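Local coordinates for protein OBCA, Oxalate Biosynthetic Component A (Burkholderia glumae, PDB 4NNB) that is an oxalate biosynthetic component with a TIM-barrel-related domain that holds a magnesium ion and an oxaloacetate ion, at residues L398-L410 / A422-V434. Sequence-based numbering, arbitrary orientation.
Sequences LIARVVREEISSL and AVELAIGQLRPVV
Q429 reaches across to the backbone just ahead of helix 401-410, where its OE1 accepts a hydrogen bond from A400 N (2.9 Å, N-H...O angle 165°). The donor lies 29° off the carbonyl plane of the amide. A bend at chi2 (-72°) turns the amide toward A400 N, while CG lies against V403 CG1 at 3.7 Å and I399 CG2. A water donates to both Q429 OE1 and L398 O, so two donors grip the amide oxygen beside the N-cap residue A400. The two helices form an antiparallel hairpin in the connection between strands 373-378 and 444-449 of the TIM-barrel-like domain, their axes approaching to 9.3 Å. L425 enters the first as a knob, seated among V403, E406, I407 and L410. Its CD1 meets L410 CD1 at 3.6 Å and the aliphatic CG of E406 at 3.7 Å, both side chains lying roughly perpendicular to it. I407 instead slides past L425 in the opposite sense and sends CD1 to A426 CB (4.1 Å). Beyond the glutamine, L430 CD2 touches both L398 CB (3.9 Å) and I399 CG1; V461 and L465 of helix 458-465 also touch L430.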
loop_
_atom_site.group_PDB
_atom_site.type_symbol
_atom_site.label_atom_id
_atom_site.label_comp_id
_atom_site.label_asym_id
_atom_site.label_seq_id
_atom_site.Cartn_x
_atom_site.Cartn_y
_atom_site.Cartn_z
ATOM N N LEU A 398 17.579 -0.041 6.413
ATOM C CA LEU A 398 17.824 -1.272 7.167
ATOM C C LEU A 398 18.569 -2.284 6.298
ATOM O O LEU A 398 19.559 -2.883 6.727
ATOM C CB LEU A 398 16.521 -1.887 7.659
ATOM C CG LEU A 398 15.661 -1.085 8.629
ATOM C CD1 LEU A 398 14.557 -2.000 9.138
ATOM C CD2 LEU A 398 16.500 -0.537 9.769
ATOM N N ILE A 399 18.065 -2.483 5.084
ATOM C CA ILE A 399 18.785 -3.242 4.073
ATOM C C ILE A 399 19.497 -2.193 3.239
ATOM O O ILE A 399 18.855 -1.415 2.538
ATOM C CB ILE A 399 17.830 -4.063 3.178
ATOM C CG1 ILE A 399 16.994 -5.036 4.025
ATOM C CG2 ILE A 399 18.621 -4.814 2.106
ATOM C CD1 ILE A 399 15.934 -5.830 3.229
ATOM N N ALA A 400 20.822 -2.143 3.352
ATOM C CA ALA A 400 21.620 -1.163 2.616
ATOM C C ALA A 400 21.179 -1.111 1.160
ATOM O O ALA A 400 20.885 -2.152 0.564
ATOM C CB ALA A 400 23.101 -1.504 2.725
ATOM N N ARG A 401 21.102 0.092 0.595
ATOM C CA ARG A 401 20.564 0.243 -0.751
ATOM C C ARG A 401 21.321 -0.614 -1.763
ATOM O O ARG A 401 20.701 -1.255 -2.607
ATOM C CB ARG A 401 20.536 1.706 -1.209
ATOM C CG ARG A 401 20.093 1.849 -2.674
ATOM C CD ARG A 401 19.752 3.280 -3.059
ATOM N NE ARG A 401 19.181 3.342 -4.404
ATOM C CZ ARG A 401 18.250 4.214 -4.789
ATOM N NH1 ARG A 401 17.785 4.186 -6.035
ATOM N NH2 ARG A 401 17.773 5.109 -3.930
ATOM N N VAL A 402 22.648 -0.650 -1.656
ATOM C CA VAL A 402 23.449 -1.465 -2.572
ATOM C C VAL A 402 23.081 -2.947 -2.472
ATOM O O VAL A 402 23.022 -3.650 -3.489
ATOM C CB VAL A 402 24.970 -1.263 -2.377
ATOM C CG1 VAL A 402 25.364 0.145 -2.761
ATOM C CG2 VAL A 402 25.383 -1.549 -0.945
ATOM N N VAL A 403 22.813 -3.410 -1.253
ATOM C CA VAL A 403 22.387 -4.785 -1.041
ATOM C C VAL A 403 20.942 -4.968 -1.512
ATOM O O VAL A 403 20.605 -5.975 -2.140
ATOM C CB VAL A 403 22.530 -5.211 0.432
ATOM C CG1 VAL A 403 22.015 -6.632 0.635
ATOM C CG2 VAL A 403 23.985 -5.108 0.880
ATOM N N ARG A 404 20.097 -3.982 -1.231
ATOM C CA ARG A 404 18.701 -4.031 -1.677
ATOM C C ARG A 404 18.593 -4.104 -3.206
ATOM O O ARG A 404 17.753 -4.832 -3.745
ATOM C CB ARG A 404 17.929 -2.813 -1.162
ATOM C CG ARG A 404 16.417 -2.990 -1.157
ATOM C CD ARG A 404 15.752 -1.939 -2.025
ATOM N NE ARG A 404 15.943 -2.236 -3.425
ATOM C CZ ARG A 404 16.256 -1.349 -4.361
ATOM N NH1 ARG A 404 16.419 -0.068 -4.065
ATOM N NH2 ARG A 404 16.401 -1.759 -5.604
ATOM N N GLU A 405 19.431 -3.335 -3.897
ATOM C CA GLU A 405 19.473 -3.377 -5.358
ATOM C C GLU A 405 19.843 -4.778 -5.875
ATOM O O GLU A 405 19.296 -5.237 -6.878
ATOM C CB GLU A 405 20.421 -2.299 -5.904
ATOM C CG GLU A 405 19.885 -0.873 -5.720
ATOM C CD GLU A 405 20.897 0.203 -6.069
ATOM O OE1 GLU A 405 22.113 -0.077 -6.060
ATOM O OE2 GLU A 405 20.473 1.333 -6.355
ATOM N N GLU A 406 20.747 -5.458 -5.177
ATOM C CA GLU A 406 21.135 -6.821 -5.535
ATOM C C GLU A 406 19.963 -7.777 -5.334
ATOM O O GLU A 406 19.728 -8.675 -6.152
ATOM C CB GLU A 406 22.348 -7.271 -4.705
ATOM C CG GLU A 406 22.953 -8.620 -5.123
ATOM C CD GLU A 406 24.341 -8.869 -4.522
ATOM O OE1 GLU A 406 24.914 -7.941 -3.904
ATOM O OE2 GLU A 406 24.861 -9.996 -4.673
ATOM N N ILE A 407 19.226 -7.570 -4.246
ATOM C CA ILE A 407 18.044 -8.369 -3.941
ATOM C C ILE A 407 16.963 -8.232 -5.020
ATOM O O ILE A 407 16.383 -9.234 -5.450
ATOM C CB ILE A 407 17.469 -8.015 -2.546
ATOM C CG1 ILE A 407 18.367 -8.576 -1.445
ATOM C CG2 ILE A 407 16.067 -8.558 -2.383
ATOM C CD1 ILE A 407 18.026 -8.051 -0.056
ATOM N N SER A 408 16.700 -7.002 -5.458
ATOM C CA SER A 408 15.711 -6.758 -6.506
ATOM C C SER A 408 16.126 -7.440 -7.815
ATOM O O SER A 408 15.298 -8.031 -8.513
ATOM C CB SER A 408 15.511 -5.254 -6.725
ATOM O OG SER A 408 14.977 -4.635 -5.563
ATOM N N SER A 409 17.413 -7.357 -8.133
ATOM C CA SER A 409 17.961 -8.025 -9.311
ATOM C C SER A 409 17.759 -9.541 -9.248
ATOM O O SER A 409 17.298 -10.160 -10.210
ATOM C CB SER A 409 19.445 -7.690 -9.456
ATOM O OG SER A 409 20.033 -8.446 -10.499
ATOM N N LEU A 410 18.096 -10.130 -8.105
ATOM C CA LEU A 410 17.923 -11.560 -7.899
ATOM C C LEU A 410 16.462 -12.012 -7.998
ATOM O O LEU A 410 16.172 -13.047 -8.616
ATOM C CB LEU A 410 18.544 -11.988 -6.568
ATOM C CG LEU A 410 20.073 -11.985 -6.519
ATOM C CD1 LEU A 410 20.547 -11.866 -5.090
ATOM C CD2 LEU A 410 20.631 -13.257 -7.139
ATOM N N ALA A 422 18.823 -14.154 -2.508
ATOM C CA ALA A 422 18.124 -12.941 -2.080
ATOM C C ALA A 422 17.728 -13.006 -0.602
ATOM O O ALA A 422 17.960 -12.055 0.141
ATOM C CB ALA A 422 16.905 -12.685 -2.956
ATOM N N VAL A 423 17.131 -14.122 -0.187
ATOM C CA VAL A 423 16.814 -14.367 1.217
ATOM C C VAL A 423 18.045 -14.228 2.116
ATOM O O VAL A 423 17.977 -13.609 3.181
ATOM C CB VAL A 423 16.185 -15.762 1.416
ATOM C CG1 VAL A 423 16.061 -16.101 2.898
ATOM C CG2 VAL A 423 14.825 -15.831 0.744
ATOM N N GLU A 424 19.163 -14.796 1.674
ATOM C CA GLU A 424 20.419 -14.741 2.421
ATOM C C GLU A 424 20.887 -13.301 2.655
ATOM O O GLU A 424 21.276 -12.939 3.768
ATOM C CB GLU A 424 21.509 -15.539 1.688
ATOM C CG GLU A 424 22.889 -15.468 2.337
ATOM C CD GLU A 424 23.889 -16.444 1.722
ATOM O OE1 GLU A 424 24.905 -16.743 2.392
ATOM O OE2 GLU A 424 23.659 -16.909 0.578
ATOM N N LEU A 425 20.854 -12.488 1.605
ATOM C CA LEU A 425 21.277 -11.097 1.707
ATOM C C LEU A 425 20.368 -10.313 2.644
ATOM O O LEU A 425 20.830 -9.435 3.373
ATOM C CB LEU A 425 21.277 -10.431 0.336
ATOM C CG LEU A 425 22.136 -11.095 -0.737
ATOM C CD1 LEU A 425 21.940 -10.403 -2.073
ATOM C CD2 LEU A 425 23.592 -11.057 -0.333
ATOM N N ALA A 426 19.077 -10.626 2.609
ATOM C CA ALA A 426 18.096 -9.931 3.439
ATOM C C ALA A 426 18.350 -10.242 4.904
ATOM O O ALA A 426 18.452 -9.329 5.739
ATOM C CB ALA A 426 16.682 -10.333 3.045
ATOM N N ILE A 427 18.458 -11.535 5.205
ATOM C CA ILE A 427 18.747 -11.996 6.560
ATOM C C ILE A 427 20.059 -11.421 7.103
ATOM O O ILE A 427 20.114 -10.999 8.261
ATOM C CB ILE A 427 18.750 -13.543 6.648
ATOM C CG1 ILE A 427 17.332 -14.066 6.449
ATOM C CG2 ILE A 427 19.266 -14.014 7.994
ATOM C CD1 ILE A 427 17.187 -15.569 6.612
ATOM N N GLY A 428 21.100 -11.395 6.269
ATOM C CA GLY A 428 22.388 -10.854 6.676
ATOM C C GLY A 428 22.316 -9.378 7.041
ATOM O O GLY A 428 22.992 -8.919 7.965
ATOM N N GLN A 429 21.496 -8.628 6.311
ATOM C CA GLN A 429 21.320 -7.212 6.611
ATOM C C GLN A 429 20.446 -7.002 7.848
ATOM O O GLN A 429 20.740 -6.146 8.686
ATOM C CB GLN A 429 20.727 -6.482 5.406
ATOM C CG GLN A 429 21.700 -6.307 4.262
ATOM C CD GLN A 429 22.755 -5.280 4.579
ATOM O OE1 GLN A 429 22.454 -4.094 4.722
ATOM N NE2 GLN A 429 24.000 -5.728 4.711
ATOM N N LEU A 430 19.380 -7.789 7.967
ATOM C CA LEU A 430 18.393 -7.555 9.012
ATOM C C LEU A 430 18.763 -8.196 10.343
ATOM O O LEU A 430 18.312 -7.733 11.392
ATOM C CB LEU A 430 16.995 -8.014 8.565
ATOM C CG LEU A 430 16.375 -7.215 7.414
ATOM C CD1 LEU A 430 15.084 -7.894 6.926
ATOM C CD2 LEU A 430 16.099 -5.782 7.859
ATOM N N ARG A 431 19.580 -9.253 10.304
ATOM C CA ARG A 431 19.910 -9.994 11.527
ATOM C C ARG A 431 20.472 -9.130 12.673
ATOM O O ARG A 431 19.971 -9.219 13.794
ATOM C CB ARG A 431 20.839 -11.192 11.240
ATOM C CG ARG A 431 21.322 -11.922 12.489
ATOM C CD ARG A 431 20.551 -13.196 12.719
ATOM N NE ARG A 431 20.855 -14.174 11.677
ATOM C CZ ARG A 431 20.097 -15.224 11.398
ATOM N NH1 ARG A 431 18.979 -15.429 12.078
ATOM N NH2 ARG A 431 20.448 -16.060 10.432
ATOM N N PRO A 432 21.495 -8.295 12.398
ATOM C CA PRO A 432 22.046 -7.507 13.509
ATOM C C PRO A 432 21.039 -6.486 14.030
ATOM O O PRO A 432 21.096 -6.144 15.209
ATOM C CB PRO A 432 23.226 -6.765 12.872
ATOM C CG PRO A 432 23.478 -7.420 11.568
ATOM C CD PRO A 432 22.180 -7.991 11.126
ATOM N N VAL A 433 20.141 -6.002 13.169
ATOM C CA VAL A 433 19.079 -5.089 13.610
ATOM C C VAL A 433 18.164 -5.818 14.583
ATOM O O VAL A 433 17.893 -5.327 15.686
ATOM C CB VAL A 433 18.272 -4.520 12.406
ATOM C CG1 VAL A 433 17.040 -3.733 12.874
ATOM C CG2 VAL A 433 19.159 -3.638 11.543
ATOM N N VAL A 434 17.714 -7.011 14.194
ATOM C CA VAL A 434 16.865 -7.810 15.067
ATOM C C VAL A 434 17.558 -8.099 16.409
ATOM O O VAL A 434 16.949 -7.973 17.470
ATOM C CB VAL A 434 16.434 -9.130 14.386
ATOM C CG1 VAL A 434 15.735 -10.046 15.372
ATOM C CG2 VAL A 434 15.520 -8.834 13.180
HETATM O O HOH W 1 22.163 -2.444 7.077
#